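Local atomic coordinates of ABC transporter binding protein AcbH (Actinoplanes, PDB entry 3OO8), a protein that binds beta-D-galactopyranose as the extracellular solute receptor of an ABC transporter. Residues A[250-255]-A[265-270]. The protein carries 2 engineered substitutions. Residues are numbered along the deposited sequence; the frame is centred on the assembly and turned at random.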
# COMPACT_ATOMS: atom_id res chain seq x y z
N LYS A 250 -15.83 -13.32 -1.29
CA LYS A 250 -17.09 -13.89 -1.81
C LYS A 250 -18.14 -13.89 -0.71
O LYS A 250 -19.32 -13.67 -0.98
CB LYS A 250 -16.88 -15.28 -2.41
CG LYS A 250 -16.43 -15.30 -3.88
CD LYS A 250 -17.37 -14.52 -4.84
CE LYS A 250 -16.86 -14.52 -6.30
NZ LYS A 250 -17.33 -13.35 -7.16
N ALA A 251 -17.73 -14.12 0.54
CA ALA A 251 -18.67 -14.06 1.66
C ALA A 251 -19.31 -12.68 1.78
O ALA A 251 -20.53 -12.56 2.01
CB ALA A 251 -18.03 -14.50 2.98
N LEU A 252 -18.50 -11.62 1.64
CA LEU A 252 -19.02 -10.26 1.66
C LEU A 252 -19.97 -10.05 0.47
O LEU A 252 -21.10 -9.57 0.64
CB LEU A 252 -17.86 -9.24 1.57
CG LEU A 252 -18.32 -7.78 1.46
CD1 LEU A 252 -19.00 -7.35 2.77
CD2 LEU A 252 -17.13 -6.85 1.12
N GLU A 253 -19.52 -10.45 -0.72
CA GLU A 253 -20.29 -10.28 -1.94
C GLU A 253 -21.64 -10.99 -1.87
O GLU A 253 -22.65 -10.47 -2.36
CB GLU A 253 -19.51 -10.76 -3.15
CG GLU A 253 -20.13 -10.33 -4.46
CD GLU A 253 -19.39 -10.79 -5.70
OE1 GLU A 253 -18.27 -11.36 -5.64
OE2 GLU A 253 -19.93 -10.52 -6.78
N ASN A 254 -21.63 -12.17 -1.27
CA ASN A 254 -22.84 -13.00 -1.13
C ASN A 254 -23.68 -12.58 0.08
O ASN A 254 -24.66 -13.24 0.44
CB ASN A 254 -22.46 -14.49 -1.04
CG ASN A 254 -22.06 -15.08 -2.39
OD1 ASN A 254 -22.53 -14.63 -3.43
ND2 ASN A 254 -21.20 -16.09 -2.38
N LYS A 255 -23.30 -11.47 0.70
CA LYS A 255 -24.00 -10.93 1.86
C LYS A 255 -24.02 -11.82 3.11
O LYS A 255 -24.88 -11.68 3.97
CB LYS A 255 -25.37 -10.39 1.48
CG LYS A 255 -25.38 -9.43 0.31
CD LYS A 255 -26.81 -8.99 0.04
CE LYS A 255 -26.91 -8.23 -1.25
NZ LYS A 255 -28.31 -7.78 -1.46
N ASN A 265 -7.72 -3.33 -4.73
CA ASN A 265 -7.35 -4.15 -5.89
C ASN A 265 -7.50 -5.65 -5.61
O ASN A 265 -7.12 -6.50 -6.42
CB ASN A 265 -5.97 -3.77 -6.41
CG ASN A 265 -4.86 -4.30 -5.56
OD1 ASN A 265 -5.08 -4.81 -4.46
ND2 ASN A 265 -3.63 -4.15 -6.04
N GLN A 266 -7.99 -5.95 -4.42
CA GLN A 266 -8.31 -7.32 -4.03
C GLN A 266 -9.82 -7.44 -3.93
O GLN A 266 -10.48 -8.04 -4.81
CB GLN A 266 -7.62 -7.68 -2.71
CG GLN A 266 -6.09 -7.58 -2.83
CD GLN A 266 -5.46 -6.91 -1.64
OE1 GLN A 266 -5.90 -7.02 -0.50
NE2 GLN A 266 -4.38 -6.21 -1.92
N VAL A 267 -10.41 -6.81 -2.91
CA VAL A 267 -11.84 -6.98 -2.66
C VAL A 267 -12.69 -6.49 -3.84
O VAL A 267 -13.56 -7.23 -4.32
CB VAL A 267 -12.32 -6.29 -1.33
CG1 VAL A 267 -13.85 -6.48 -1.14
CG2 VAL A 267 -11.55 -6.86 -0.12
N ALA A 268 -12.49 -5.26 -4.29
CA ALA A 268 -13.33 -4.71 -5.35
C ALA A 268 -13.10 -5.46 -6.66
O ALA A 268 -14.05 -5.71 -7.43
CB ALA A 268 -13.08 -3.21 -5.54
N ALA A 269 -11.84 -5.83 -6.92
CA ALA A 269 -11.49 -6.56 -8.13
C ALA A 269 -12.21 -7.90 -8.16
O ALA A 269 -12.52 -8.42 -9.24
CB ALA A 269 -9.99 -6.76 -8.24
N ASN A 270 -12.47 -8.46 -6.99
CA ASN A 270 -13.07 -9.81 -6.90
C ASN A 270 -14.56 -9.81 -7.17
O ASN A 270 -15.13 -10.86 -7.51
CB ASN A 270 -12.82 -10.43 -5.52
CG ASN A 270 -12.90 -11.96 -5.55
OD1 ASN A 270 -13.81 -12.56 -4.97
ND2 ASN A 270 -11.96 -12.58 -6.24
O HOH W 1 -16.04 -11.02 -3.99
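The amide of Asn270 meets Lys250 at its oxygen end: CG of Lys250 and a water lie near the amide plane at OD1, while CE stands in plain contact to one side of it, 3.9 Å from OD1; the side chains cross at roughly a right angle. The other flat group, the carboxylate of Glu253, receives Lys250 on the syn side of OE1, 30° out of its plane, in a salt bridge of 2.7 Å from NZ to OE1. A bend in the lysine chain at chi2 (-56°) precedes an extended run that carries NZ to this oxygen, one helical turn further on. From there NZ also reaches the backbone O of Asn270, a weak hydrogen bond of 3.3 Å from NZ to O. The water donates to both flat groups: its oxygen is 2.8 Å from OE1 of Glu253 and 2.9 Å from OD1 of Asn270. The other carboxylate oxygen, OE2, accepts from Ser272 N and Asn275 ND2, so four donors hold this buried acid in place. Beside the polar cluster, CD2 of Leu252 touches CG1 of Val267 at 4.0 Å; the side chain of Leu252 also touches Tyr271, and that of Val267 touches Phe145. With Lys250 replaced by an alanine, the Glu253 carboxylate would probably lose its charged mate and the Asn270 carbonyl its weak donor. The contact thus joins the C-terminal part of helix 245-253, closed by a Schellman motif at Lys255, to the weakly bonded helix 264-270, which carries the galactose-binding Gln266 in this class 2 solute-binding fold. An ammonium group bridging a carboxylate and a carbonyl 3.7 Å apart (Glu253 OE1 to Asn270 O) is likely to offset their repulsion and to favour an ionised Glu253.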